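Local coordinates for arylsulfatase (Pseudoalteromonas sp. MB47, PDB 7AJ0), which probably hydrolyses sulfate esters of the polysaccharide fucoidan as an exo-acting, calcium-binding sulfatase that assembles into hexamers, at residues Lys51-Val56 with Lys312-Asn317; Asp84-Glu89 with Ile358-Gly363; Tyr381-Arg386 with Ile403-Phe408. One frame throughout, in Å; residues are numbered along the deposited sequence.

Contact 1. Residues Lys51-Val56 with Lys312-Asn317; sequences KPNVLV and KGQLEN
The side-chain amide of Asn53 is met at its edge by Gln314: OE1 lies in the Asn53 amide plane, 3.0 Å from ND2 of Asn53, and takes the hydrogen bond on a lone pair in its own carbonyl plane. The N-H...O angle of 151° makes this a fairly straight bond, although the two amide planes are turned 52° apart and the side chains cross at about a right angle. The amide of Asn317 is approached differently. Pro52 stands above its plane, with CA of Pro52 3.4 Å from OD1 of Asn317, while ND2 of Asn317 gives only a weak bond to Lys51 O at 3.3 Å. A first torsion that carries Asn317 CG anti to the backbone N (chi1 -159°) turns the amide face to Pro52, with ND2 toward Lys51 O. The backbone contributes the short bond, Asn53 N to Asn317 O at 2.7 Å. Asn53 is gripped further, since ND2 also bonds Thr318 OG1 and OD1 accepts from Phe262 N. A leucine in its place would probably leave the buried Gln314 OE1 without its donor and deprive Phe262 N and Thr318 OG1 of a partner. The contact stands at the start of two parallel neighbours in the central sheet of the alkaline phosphatase-like fold, strands 53-59 and 318-324, the latter reached from helix 290-311 by a loop entered through a Schellman motif, with Gly313 at positive phi. Strand 262-267 pairs with 53-59 as well, and helix 31-48 packs on Asn317 through Leu44 and Gln48.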
ATOM      1  N   LYS A  51     -30.011  16.075 -48.134  1.00 28.88           N
ATOM      2  CA  LYS A  51     -29.320  15.217 -47.185  1.00 28.17           C
ATOM      3  C   LYS A  51     -29.558  15.697 -45.756  1.00 27.62           C
ATOM      4  O   LYS A  51     -29.876  16.866 -45.525  1.00 27.75           O
ATOM      5  CB  LYS A  51     -27.825  15.193 -47.490  1.00 28.08           C
ATOM      6  CG  LYS A  51     -27.464  14.475 -48.780  1.00 28.57           C
ATOM      7  CD  LYS A  51     -26.000  14.686 -49.133  1.00 41.44           C
ATOM      8  CE  LYS A  51     -25.631  14.001 -50.441  1.00 47.70           C
ATOM      9  NZ  LYS A  51     -24.276  14.407 -50.912  1.00 56.54           N
ATOM     10  N   PRO A  52     -29.409  14.806 -44.779  1.00 27.05           N
ATOM     11  CA  PRO A  52     -29.700  15.179 -43.392  1.00 26.58           C
ATOM     12  C   PRO A  52     -28.614  16.036 -42.765  1.00 26.26           C
ATOM     13  O   PRO A  52     -27.446  16.000 -43.157  1.00 26.24           O
ATOM     14  CB  PRO A  52     -29.803  13.824 -42.676  1.00 26.16           C
ATOM     15  CG  PRO A  52     -28.930  12.919 -43.478  1.00 26.23           C
ATOM     16  CD  PRO A  52     -29.071  13.374 -44.911  1.00 26.89           C
ATOM     17  N   ASN A  53     -29.032  16.825 -41.776  1.00 26.08           N
ATOM     18  CA  ASN A  53     -28.102  17.561 -40.940  1.00 25.74           C
ATOM     19  C   ASN A  53     -27.558  16.645 -39.847  1.00 25.14           C
ATOM     20  O   ASN A  53     -28.180  15.649 -39.468  1.00 27.03           O
ATOM     21  CB  ASN A  53     -28.776  18.767 -40.285  1.00 25.84           C
ATOM     22  CG  ASN A  53     -29.671  19.530 -41.236  1.00 26.47           C
ATOM     23  OD1 ASN A  53     -29.242  19.967 -42.303  1.00 26.89           O
ATOM     24  ND2 ASN A  53     -30.930  19.698 -40.847  1.00 26.61           N
ATOM     25  N   VAL A  54     -26.383  16.996 -39.337  1.00 24.87           N
ATOM     26  CA  VAL A  54     -25.805  16.327 -38.181  1.00 24.33           C
ATOM     27  C   VAL A  54     -25.431  17.395 -37.164  1.00 24.17           C
ATOM     28  O   VAL A  54     -24.804  18.400 -37.515  1.00 24.39           O
ATOM     29  CB  VAL A  54     -24.573  15.479 -38.549  1.00 24.20           C
ATOM     30  CG1 VAL A  54     -23.998  14.827 -37.298  1.00 23.69           C
ATOM     31  CG2 VAL A  54     -24.936  14.428 -39.585  1.00 24.42           C
ATOM     32  N   LEU A  55     -25.832  17.186 -35.916  1.00 23.83           N
ATOM     33  CA  LEU A  55     -25.446  18.036 -34.802  1.00 23.66           C
ATOM     34  C   LEU A  55     -24.738  17.161 -33.782  1.00 23.20           C
ATOM     35  O   LEU A  55     -25.347  16.242 -33.224  1.00 23.00           O
ATOM     36  CB  LEU A  55     -26.663  18.724 -34.179  1.00 23.78           C
ATOM     37  CG  LEU A  55     -26.400  19.553 -32.923  1.00 23.64           C
ATOM     38  CD1 LEU A  55     -25.517  20.752 -33.227  1.00 23.86           C
ATOM     39  CD2 LEU A  55     -27.719  19.994 -32.298  1.00 23.78           C
ATOM     40  N   VAL A  56     -23.454  17.421 -33.570  1.00 23.45           N
ATOM     41  CA  VAL A  56     -22.657  16.694 -32.591  1.00 22.73           C
ATOM     42  C   VAL A  56     -22.474  17.609 -31.387  1.00 22.64           C
ATOM     43  O   VAL A  56     -21.773  18.622 -31.468  1.00 22.82           O
ATOM     44  CB  VAL A  56     -21.307  16.252 -33.169  1.00 22.72           C
ATOM     45  CG1 VAL A  56     -20.546  15.417 -32.148  1.00 22.38           C
ATOM     46  CG2 VAL A  56     -21.506  15.477 -34.461  1.00 22.90           C
ATOM     47  N   LYS A 312     -37.554  25.404 -36.359  1.00 28.37           N
ATOM     48  CA  LYS A 312     -37.220  25.516 -37.770  1.00 28.68           C
ATOM     49  C   LYS A 312     -37.711  24.332 -38.592  1.00 28.76           C
ATOM     50  O   LYS A 312     -37.465  24.291 -39.801  1.00 29.05           O
ATOM     51  CB  LYS A 312     -35.703  25.659 -37.935  1.00 28.30           C
ATOM     52  CG  LYS A 312     -35.141  26.935 -37.332  1.00 28.34           C
ATOM     53  CD  LYS A 312     -34.761  27.938 -38.409  1.00 37.79           C
ATOM     54  CE  LYS A 312     -35.097  29.359 -37.983  1.00 42.43           C
ATOM     55  NZ  LYS A 312     -34.526  30.363 -38.923  1.00 56.75           N
ATOM     56  N   GLY A 313     -38.389  23.370 -37.971  1.00 28.57           N
ATOM     57  CA  GLY A 313     -38.881  22.217 -38.696  1.00 28.70           C
ATOM     58  C   GLY A 313     -37.805  21.305 -39.235  1.00 28.29           C
ATOM     59  O   GLY A 313     -38.007  20.670 -40.275  1.00 36.70           O
ATOM     60  N   GLN A 314     -36.667  21.209 -38.545  1.00 27.67           N
ATOM     61  CA  GLN A 314     -35.538  20.416 -39.014  1.00 35.25           C
ATOM     62  C   GLN A 314     -35.201  19.238 -38.105  1.00 26.71           C
ATOM     63  O   GLN A 314     -34.150  18.614 -38.290  1.00 26.35           O
ATOM     64  CB  GLN A 314     -34.297  21.307 -39.168  1.00 27.18           C
ATOM     65  CG  GLN A 314     -34.380  22.296 -40.312  1.00 27.81           C
ATOM     66  CD  GLN A 314     -34.351  21.618 -41.668  1.00 37.47           C
ATOM     67  OE1 GLN A 314     -33.505  20.762 -41.933  1.00 32.66           O
ATOM     68  NE2 GLN A 314     -35.281  21.998 -42.537  1.00 45.86           N
ATOM     69  N   LEU A 315     -36.055  18.910 -37.132  1.00 26.64           N
ATOM     70  CA  LEU A 315     -35.734  17.801 -36.239  1.00 26.12           C
ATOM     71  C   LEU A 315     -35.792  16.467 -36.976  1.00 26.15           C
ATOM     72  O   LEU A 315     -34.974  15.574 -36.724  1.00 27.96           O
ATOM     73  CB  LEU A 315     -36.679  17.780 -35.042  1.00 26.14           C
ATOM     74  CG  LEU A 315     -36.180  18.392 -33.733  1.00 25.78           C
ATOM     75  CD1 LEU A 315     -37.180  18.102 -32.616  1.00 25.86           C
ATOM     76  CD2 LEU A 315     -34.797  17.887 -33.347  1.00 25.19           C
ATOM     77  N   GLU A 316     -36.752  16.309 -37.891  1.00 26.69           N
ATOM     78  CA  GLU A 316     -36.885  15.048 -38.608  1.00 26.80           C
ATOM     79  C   GLU A 316     -35.710  14.783 -39.537  1.00 26.67           C
ATOM     80  O   GLU A 316     -35.505  13.634 -39.945  1.00 26.63           O
ATOM     81  CB  GLU A 316     -38.186  15.031 -39.414  1.00 27.61           C
ATOM     82  CG  GLU A 316     -39.441  14.838 -38.573  1.00 32.40           C
ATOM     83  CD  GLU A 316     -39.886  16.106 -37.864  1.00 42.62           C
ATOM     84  OE1 GLU A 316     -39.461  17.208 -38.278  1.00 48.93           O
ATOM     85  OE2 GLU A 316     -40.668  15.997 -36.895  1.00 39.86           O
ATOM     86  N   ASN A 317     -34.938  15.812 -39.882  1.00 26.66           N
ATOM     87  CA  ASN A 317     -33.843  15.682 -40.836  1.00 26.65           C
ATOM     88  C   ASN A 317     -32.490  15.943 -40.187  1.00 26.11           C
ATOM     89  O   ASN A 317     -31.515  16.236 -40.887  1.00 26.16           O
ATOM     90  CB  ASN A 317     -34.061  16.637 -42.012  1.00 27.25           C
ATOM     91  CG  ASN A 317     -33.290  16.226 -43.247  1.00 27.46           C
ATOM     92  OD1 ASN A 317     -33.128  15.037 -43.529  1.00 27.38           O
ATOM     93  ND2 ASN A 317     -32.805  17.211 -43.994  1.00 27.78           N
TER

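Contact 2. Residues Asp84-Glu89 with Ile358-Gly363; sequences DKLANE and IAYWKG
Leu86 and Ala87 of helix 81-88 pack on Ile358 and Tyr360 of strand 354-360, a helix-on-sheet contact in which the axes of the short segments 84-88 and 358-360 approach to 7.6 Å, their directions 71° apart. Leu86 meets the ring with its CD2 methyl, which sits over a face of Tyr360, 4.0 Å from the centroid and 28° off the ring normal, a CH-pi contact. The two side chains stand at about a right angle, and the closest ring atom is Tyr360 CG, 3.6 Å from Leu86 CD2. Ile358 packs beside it. Its CG2 branch, anti to the backbone N, reaches the helix backbone at Ala87 CA (3.6 Å), while CD1 touches the Ala87 methyl. In the alkaline phosphatase-like alpha/beta fold to which sulfatases belong, helices cover the central sheet. Here helix 81-88 runs into strand 91-97, the antiparallel neighbour of 354-360, and Leu86 also meets Thr302 and Val306 of helix 290-311. Where the helix ends, waters join the packing. Glu89 lies side by side with Tyr360, CB of Glu89 3.8 Å from CE1 of Tyr360. One water donates to Glu89 O and accepts from Trp361 N, 2.8 Å from that nitrogen, linking the backbones. A second water lies at the ring edge, 2.9 Å from Tyr360 OH, and gives a weak bond to Glu89 OE1.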
ATOM      1  N   ASP A  84     -31.556  13.890 -20.589  1.00 22.85           N
ATOM      2  CA  ASP A  84     -32.322  12.678 -20.320  1.00 22.99           C
ATOM      3  C   ASP A  84     -33.381  12.459 -21.392  1.00 23.24           C
ATOM      4  O   ASP A  84     -33.625  11.322 -21.814  1.00 23.25           O
ATOM      5  CB  ASP A  84     -32.973  12.761 -18.937  1.00 23.28           C
ATOM      6  CG  ASP A  84     -31.955  12.721 -17.807  1.00 37.94           C
ATOM      7  OD1 ASP A  84     -30.744  12.608 -18.095  1.00 26.32           O
ATOM      8  OD2 ASP A  84     -32.366  12.805 -16.628  1.00 36.00           O
ATOM      9  N   LYS A  85     -34.013  13.540 -21.854  1.00 26.90           N
ATOM     10  CA  LYS A  85     -35.092  13.410 -22.826  1.00 23.80           C
ATOM     11  C   LYS A  85     -34.557  12.999 -24.194  1.00 23.60           C
ATOM     12  O   LYS A  85     -35.205  12.228 -24.910  1.00 23.79           O
ATOM     13  CB  LYS A  85     -35.869  14.723 -22.905  1.00 24.16           C
ATOM     14  CG  LYS A  85     -37.203  14.621 -23.621  1.00 32.90           C
ATOM     15  CD  LYS A  85     -38.048  15.868 -23.394  1.00 32.61           C
ATOM     16  CE  LYS A  85     -39.315  15.851 -24.242  1.00 52.35           C
ATOM     17  NZ  LYS A  85     -40.223  14.715 -23.906  1.00 53.23           N
ATOM     18  N   LEU A  86     -33.372  13.491 -24.570  1.00 31.04           N
ATOM     19  CA  LEU A  86     -32.733  13.005 -25.788  1.00 23.11           C
ATOM     20  C   LEU A  86     -32.531  11.494 -25.731  1.00 22.97           C
ATOM     21  O   LEU A  86     -32.797  10.783 -26.708  1.00 23.08           O
ATOM     22  CB  LEU A  86     -31.389  13.700 -26.007  1.00 22.82           C
ATOM     23  CG  LEU A  86     -31.361  15.089 -26.641  1.00 23.61           C
ATOM     24  CD1 LEU A  86     -29.916  15.567 -26.793  1.00 22.72           C
ATOM     25  CD2 LEU A  86     -32.069  15.108 -27.985  1.00 27.81           C
ATOM     26  N   ALA A  87     -32.064  10.985 -24.589  1.00 22.78           N
ATOM     27  CA  ALA A  87     -31.782   9.559 -24.472  1.00 22.67           C
ATOM     28  C   ALA A  87     -33.066   8.739 -24.440  1.00 23.03           C
ATOM     29  O   ALA A  87     -33.173   7.709 -25.114  1.00 23.10           O
ATOM     30  CB  ALA A  87     -30.947   9.296 -23.217  1.00 28.52           C
ATOM     31  N   ASN A  88     -34.052   9.175 -23.653  1.00 23.33           N
ATOM     32  CA  ASN A  88     -35.268   8.383 -23.503  1.00 23.74           C
ATOM     33  C   ASN A  88     -36.113   8.397 -24.770  1.00 24.05           C
ATOM     34  O   ASN A  88     -36.851   7.441 -25.032  1.00 24.36           O
ATOM     35  CB  ASN A  88     -36.082   8.895 -22.314  1.00 24.04           C
ATOM     36  CG  ASN A  88     -35.396   8.636 -20.985  1.00 23.85           C
ATOM     37  OD1 ASN A  88     -34.622   7.689 -20.848  1.00 33.66           O
ATOM     38  ND2 ASN A  88     -35.681   9.478 -19.999  1.00 28.46           N
ATOM     39  N   GLU A  89     -36.029   9.462 -25.560  1.00 24.03           N
ATOM     40  CA  GLU A  89     -36.706   9.532 -26.847  1.00 25.10           C
ATOM     41  C   GLU A  89     -35.799   9.122 -27.996  1.00 24.11           C
ATOM     42  O   GLU A  89     -36.155   9.324 -29.161  1.00 24.34           O
ATOM     43  CB  GLU A  89     -37.248  10.944 -27.073  1.00 25.20           C
ATOM     44  CG  GLU A  89     -38.389  11.288 -26.136  1.00 24.97           C
ATOM     45  CD  GLU A  89     -38.652  12.773 -26.051  1.00 46.64           C
ATOM     46  OE1 GLU A  89     -38.045  13.538 -26.830  1.00 56.05           O
ATOM     47  OE2 GLU A  89     -39.467  13.175 -25.195  1.00 46.92           O
ATOM     48  N   ILE A 358     -25.262   9.449 -26.866  1.00 21.48           N
ATOM     49  CA  ILE A 358     -26.693   9.443 -27.135  1.00 21.71           C
ATOM     50  C   ILE A 358     -26.911   9.805 -28.595  1.00 21.89           C
ATOM     51  O   ILE A 358     -26.337  10.781 -29.089  1.00 21.90           O
ATOM     52  CB  ILE A 358     -27.455  10.426 -26.223  1.00 21.80           C
ATOM     53  CG1 ILE A 358     -27.239  10.068 -24.755  1.00 21.68           C
ATOM     54  CG2 ILE A 358     -28.942  10.423 -26.565  1.00 22.11           C
ATOM     55  CD1 ILE A 358     -27.555  11.204 -23.805  1.00 22.71           C
ATOM     56  N   ALA A 359     -27.739   9.021 -29.278  1.00 22.10           N
ATOM     57  CA  ALA A 359     -28.131   9.287 -30.656  1.00 22.36           C
ATOM     58  C   ALA A 359     -29.631   9.540 -30.679  1.00 22.67           C
ATOM     59  O   ALA A 359     -30.412   8.689 -30.240  1.00 22.78           O
ATOM     60  CB  ALA A 359     -27.758   8.120 -31.571  1.00 22.42           C
ATOM     61  N   TYR A 360     -30.028  10.709 -31.179  1.00 22.87           N
ATOM     62  CA  TYR A 360     -31.431  11.091 -31.290  1.00 23.23           C
ATOM     63  C   TYR A 360     -31.714  11.514 -32.722  1.00 23.57           C
ATOM     64  O   TYR A 360     -30.982  12.335 -33.285  1.00 23.55           O
ATOM     65  CB  TYR A 360     -31.773  12.228 -30.320  1.00 23.24           C
ATOM     66  CG  TYR A 360     -33.178  12.764 -30.471  1.00 23.67           C
ATOM     67  CD1 TYR A 360     -34.242  12.173 -29.805  1.00 23.86           C
ATOM     68  CD2 TYR A 360     -33.440  13.864 -31.279  1.00 23.95           C
ATOM     69  CE1 TYR A 360     -35.527  12.658 -29.940  1.00 24.31           C
ATOM     70  CE2 TYR A 360     -34.721  14.357 -31.422  1.00 24.39           C
ATOM     71  CZ  TYR A 360     -35.761  13.750 -30.751  1.00 24.58           C
ATOM     72  OH  TYR A 360     -37.041  14.235 -30.887  1.00 25.08           O
ATOM     73  N   TRP A 361     -32.770  10.953 -33.312  1.00 23.94           N
ATOM     74  CA  TRP A 361     -33.164  11.308 -34.677  1.00 24.35           C
ATOM     75  C   TRP A 361     -34.673  11.098 -34.781  1.00 24.81           C
ATOM     76  O   TRP A 361     -35.138   9.964 -34.924  1.00 24.95           O
ATOM     77  CB  TRP A 361     -32.403  10.483 -35.705  1.00 24.34           C
ATOM     78  CG  TRP A 361     -32.416  11.071 -37.097  1.00 24.73           C
ATOM     79  CD1 TRP A 361     -33.275  12.015 -37.583  1.00 25.14           C
ATOM     80  CD2 TRP A 361     -31.527  10.747 -38.174  1.00 24.79           C
ATOM     81  NE1 TRP A 361     -32.978  12.297 -38.893  1.00 25.46           N
ATOM     82  CE2 TRP A 361     -31.907  11.535 -39.280  1.00 25.25           C
ATOM     83  CE3 TRP A 361     -30.447   9.870 -38.311  1.00 24.54           C
ATOM     84  CZ2 TRP A 361     -31.245  11.470 -40.506  1.00 25.49           C
ATOM     85  CZ3 TRP A 361     -29.790   9.808 -39.529  1.00 24.77           C
ATOM     86  CH2 TRP A 361     -30.192  10.602 -40.610  1.00 25.25           C
ATOM     87  N   LYS A 362     -35.422  12.199 -34.711  1.00 25.08           N
ATOM     88  CA  LYS A 362     -36.880  12.173 -34.708  1.00 25.65           C
ATOM     89  C   LYS A 362     -37.439  11.439 -35.919  1.00 26.02           C
ATOM     90  O   LYS A 362     -37.294  11.901 -37.053  1.00 26.93           O
ATOM     91  CB  LYS A 362     -37.411  13.612 -34.661  1.00 29.45           C
ATOM     92  CG  LYS A 362     -38.919  13.768 -34.777  1.00 26.45           C
ATOM     93  CD  LYS A 362     -39.630  13.465 -33.475  1.00 26.45           C
ATOM     94  CE  LYS A 362     -40.926  14.263 -33.366  1.00 35.25           C
ATOM     95  NZ  LYS A 362     -40.664  15.729 -33.271  1.00 45.27           N
ATOM     96  N   GLY A 363     -38.092  10.299 -35.681  1.00 26.18           N
ATOM     97  CA  GLY A 363     -38.705   9.527 -36.737  1.00 26.67           C
ATOM     98  C   GLY A 363     -37.800   8.523 -37.415  1.00 26.49           C
ATOM     99  O   GLY A 363     -38.289   7.717 -38.220  1.00 31.14           O
TER
HETATM  100  O   HOH W   1     -34.640   9.519 -31.738  1.00 22.07           O
HETATM  101  O   HOH W   2     -39.153  12.628 -29.794  1.00 42.99           O

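Contact 3. Residues Tyr381-Arg386 with Ile403-Phe408; sequences YMTSLR and IDQTAF
Arg386 and Asp404 approach each other obliquely, their guanidinium and carboxylate planes 66° apart, at an Asx turn that leads into helix 406-409. The salt bridge runs from Arg386 NH1 to Asp404 OD2 at 2.9 Å; the oxygen uses its syn lone pair and lies near the edge of the guanidinium, 21° out of its plane. Arg386 has CG anti to the backbone N and bends at chi2, which lays its aliphatic part along the carboxylate before NH1 turns back to it. Thr406 CG2 stands over one guanidinium face, offset toward the rim, and NH2 reaches Glu34 of helix 31-48 in a second salt bridge. The other carboxylate oxygen defines the turn: Asp404 OD1 accepts from Thr406 N at 3.0 Å, from above the carboxylate plane, and from Thr406 OG1 on its syn lone pair. Two donors thus fix the rotation of the carboxylate while OD2 faces the arginine. Thr383 comes in from helix 377-387 beside this turn. Its OG1 receives the N-H of Gln405, the N-cap residue, at 3.0 Å and an angle of 161°, and is also bonded to Asp379 O; its CG2 points to Thr406 OG1. Met382, bent at chi2 and chi3, turns its sulfur end away, so that CB and CG rest on the turn backbone, CG of Met382 3.6 Å from Asp404 N.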
ATOM      1  N   TYR A 381     -17.327  10.113 -37.070  1.00 23.05           N
ATOM      2  CA  TYR A 381     -16.733  10.651 -38.288  1.00 23.49           C
ATOM      3  C   TYR A 381     -17.140   9.830 -39.503  1.00 23.80           C
ATOM      4  O   TYR A 381     -17.646  10.373 -40.492  1.00 24.16           O
ATOM      5  CB  TYR A 381     -15.211  10.681 -38.122  1.00 23.57           C
ATOM      6  CG  TYR A 381     -14.413  10.960 -39.372  1.00 24.08           C
ATOM      7  CD1 TYR A 381     -14.127   9.946 -40.278  1.00 24.34           C
ATOM      8  CD2 TYR A 381     -13.910  12.226 -39.629  1.00 24.36           C
ATOM      9  CE1 TYR A 381     -13.386  10.190 -41.410  1.00 24.87           C
ATOM     10  CE2 TYR A 381     -13.167  12.481 -40.761  1.00 24.90           C
ATOM     11  CZ  TYR A 381     -12.908  11.460 -41.647  1.00 25.15           C
ATOM     12  OH  TYR A 381     -12.169  11.709 -42.779  1.00 25.75           O
ATOM     13  N   MET A 382     -16.938   8.513 -39.441  1.00 23.72           N
ATOM     14  CA  MET A 382     -17.216   7.668 -40.598  1.00 24.07           C
ATOM     15  C   MET A 382     -18.709   7.572 -40.875  1.00 24.12           C
ATOM     16  O   MET A 382     -19.119   7.471 -42.037  1.00 24.54           O
ATOM     17  CB  MET A 382     -16.624   6.277 -40.379  1.00 24.00           C
ATOM     18  CG  MET A 382     -16.321   5.525 -41.665  1.00 24.48           C
ATOM     19  SD  MET A 382     -15.115   6.376 -42.704  1.00 24.98           S
ATOM     20  CE  MET A 382     -13.621   6.216 -41.728  1.00 24.76           C
ATOM     21  N   THR A 383     -19.535   7.591 -39.827  1.00 23.75           N
ATOM     22  CA  THR A 383     -20.981   7.636 -40.021  1.00 23.83           C
ATOM     23  C   THR A 383     -21.397   8.939 -40.693  1.00 24.12           C
ATOM     24  O   THR A 383     -22.239   8.939 -41.599  1.00 24.48           O
ATOM     25  CB  THR A 383     -21.685   7.469 -38.671  1.00 23.42           C
ATOM     26  OG1 THR A 383     -21.308   6.214 -38.083  1.00 23.22           O
ATOM     27  CG2 THR A 383     -23.196   7.520 -38.830  1.00 23.56           C
ATOM     28  N   SER A 384     -20.808  10.059 -40.270  1.00 24.01           N
ATOM     29  CA  SER A 384     -21.110  11.339 -40.903  1.00 24.34           C
ATOM     30  C   SER A 384     -20.767  11.314 -42.388  1.00 24.88           C
ATOM     31  O   SER A 384     -21.532  11.819 -43.216  1.00 25.27           O
ATOM     32  CB  SER A 384     -20.343  12.463 -40.204  1.00 31.21           C
ATOM     33  OG  SER A 384     -20.751  12.610 -38.856  1.00 23.75           O
ATOM     34  N   LEU A 385     -19.617  10.736 -42.742  1.00 24.97           N
ATOM     35  CA  LEU A 385     -19.208  10.724 -44.141  1.00 25.55           C
ATOM     36  C   LEU A 385     -20.168   9.911 -44.998  1.00 25.85           C
ATOM     37  O   LEU A 385     -20.392  10.245 -46.166  1.00 26.40           O
ATOM     38  CB  LEU A 385     -17.792  10.170 -44.276  1.00 25.62           C
ATOM     39  CG  LEU A 385     -16.673  10.947 -43.581  1.00 25.46           C
ATOM     40  CD1 LEU A 385     -15.319  10.385 -44.002  1.00 25.70           C
ATOM     41  CD2 LEU A 385     -16.763  12.434 -43.871  1.00 25.73           C
ATOM     42  N   ARG A 386     -20.738   8.838 -44.445  1.00 25.56           N
ATOM     43  CA  ARG A 386     -21.664   8.023 -45.225  1.00 25.89           C
ATOM     44  C   ARG A 386     -23.007   8.725 -45.393  1.00 26.05           C
ATOM     45  O   ARG A 386     -23.629   8.635 -46.457  1.00 32.24           O
ATOM     46  CB  ARG A 386     -21.838   6.655 -44.566  1.00 25.59           C
ATOM     47  CG  ARG A 386     -22.811   5.734 -45.283  1.00 25.95           C
ATOM     48  CD  ARG A 386     -24.202   5.822 -44.677  1.00 25.80           C
ATOM     49  NE  ARG A 386     -25.186   5.065 -45.446  1.00 26.25           N
ATOM     50  CZ  ARG A 386     -25.413   3.761 -45.304  1.00 32.40           C
ATOM     51  NH1 ARG A 386     -24.723   3.051 -44.419  1.00 42.51           N
ATOM     52  NH2 ARG A 386     -26.333   3.167 -46.051  1.00 26.75           N
ATOM     53  N   ILE A 403     -15.526   3.280 -38.322  1.00 23.44           N
ATOM     54  CA  ILE A 403     -16.437   2.359 -38.988  1.00 23.64           C
ATOM     55  C   ILE A 403     -17.790   3.040 -39.127  1.00 23.60           C
ATOM     56  O   ILE A 403     -18.284   3.650 -38.172  1.00 23.26           O
ATOM     57  CB  ILE A 403     -16.574   1.034 -38.213  1.00 23.49           C
ATOM     58  CG1 ILE A 403     -15.219   0.330 -38.127  1.00 23.60           C
ATOM     59  CG2 ILE A 403     -17.617   0.147 -38.873  1.00 23.74           C
ATOM     60  CD1 ILE A 403     -15.168  -0.776 -37.091  1.00 23.41           C
ATOM     61  N   ASP A 404     -18.381   2.943 -40.315  1.00 23.99           N
ATOM     62  CA  ASP A 404     -19.732   3.448 -40.529  1.00 24.04           C
ATOM     63  C   ASP A 404     -20.718   2.653 -39.683  1.00 23.82           C
ATOM     64  O   ASP A 404     -20.813   1.430 -39.816  1.00 23.96           O
ATOM     65  CB  ASP A 404     -20.092   3.351 -42.010  1.00 24.58           C
ATOM     66  CG  ASP A 404     -21.526   3.761 -42.292  1.00 33.29           C
ATOM     67  OD1 ASP A 404     -22.112   4.495 -41.470  1.00 24.41           O
ATOM     68  OD2 ASP A 404     -22.070   3.341 -43.336  1.00 35.65           O
ATOM     69  N   GLN A 405     -21.449   3.347 -38.809  1.00 23.54           N
ATOM     70  CA  GLN A 405     -22.392   2.713 -37.896  1.00 23.36           C
ATOM     71  C   GLN A 405     -23.841   3.071 -38.213  1.00 23.56           C
ATOM     72  O   GLN A 405     -24.717   2.905 -37.359  1.00 23.42           O
ATOM     73  CB  GLN A 405     -22.065   3.097 -36.450  1.00 22.91           C
ATOM     74  CG  GLN A 405     -20.725   2.586 -35.945  1.00 22.74           C
ATOM     75  CD  GLN A 405     -20.766   1.123 -35.549  1.00 22.76           C
ATOM     76  OE1 GLN A 405     -21.632   0.372 -35.994  1.00 26.53           O
ATOM     77  NE2 GLN A 405     -19.831   0.713 -34.698  1.00 22.56           N
ATOM     78  N   THR A 406     -24.112   3.561 -39.424  1.00 23.93           N
ATOM     79  CA  THR A 406     -25.479   3.939 -39.771  1.00 24.18           C
ATOM     80  C   THR A 406     -26.434   2.760 -39.619  1.00 24.35           C
ATOM     81  O   THR A 406     -27.559   2.922 -39.134  1.00 24.37           O
ATOM     82  CB  THR A 406     -25.522   4.489 -41.197  1.00 24.64           C
ATOM     83  OG1 THR A 406     -24.764   5.705 -41.262  1.00 24.53           O
ATOM     84  CG2 THR A 406     -26.954   4.764 -41.625  1.00 24.99           C
ATOM     85  N   ALA A 407     -26.002   1.562 -40.028  1.00 24.52           N
ATOM     86  CA  ALA A 407     -26.825   0.371 -39.852  1.00 24.72           C
ATOM     87  C   ALA A 407     -27.009   0.011 -38.384  1.00 30.84           C
ATOM     88  O   ALA A 407     -27.975  -0.679 -38.038  1.00 26.49           O
ATOM     89  CB  ALA A 407     -26.201  -0.812 -40.594  1.00 25.01           C
ATOM     90  N   PHE A 408     -26.103   0.456 -37.516  1.00 28.80           N
ATOM     91  CA  PHE A 408     -26.225   0.196 -36.085  1.00 23.57           C
ATOM     92  C   PHE A 408     -27.163   1.195 -35.422  1.00 23.76           C
ATOM     93  O   PHE A 408     -28.001   0.810 -34.598  1.00 23.47           O
ATOM     94  CB  PHE A 408     -24.828   0.229 -35.459  1.00 23.21           C
ATOM     95  CG  PHE A 408     -24.816   0.186 -33.958  1.00 22.88           C
ATOM     96  CD1 PHE A 408     -25.437  -0.841 -33.267  1.00 28.42           C
ATOM     97  CD2 PHE A 408     -24.143   1.161 -33.237  1.00 22.53           C
ATOM     98  CE1 PHE A 408     -25.407  -0.883 -31.883  1.00 22.72           C
ATOM     99  CE2 PHE A 408     -24.106   1.124 -31.854  1.00 26.98           C
ATOM    100  CZ  PHE A 408     -24.739   0.101 -31.176  1.00 22.37           C
TER

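From the N terminus, 51-56 opens contact 1 and 84-89 opens contact 2 before either is closed. The chain returns at 312-317 to close a loop of 255 residues, then at 358-363 to close one of 268, so these two contacts cross. Both reach the central sheet, contact 1 at the start of parallel strands and contact 2 through a helix over one strand, and they meet where Trp361 packs on Pro52 and its NE1 probably bonds Glu316 O. Contact 3 follows in series: 381-386 and 403-408 close a loop of 16 residues, tying helix 377-387 to the start of helix 406-409. It touches contact 1 at Val54 and Ser384, its nearest atoms about 6 Å from contact 2.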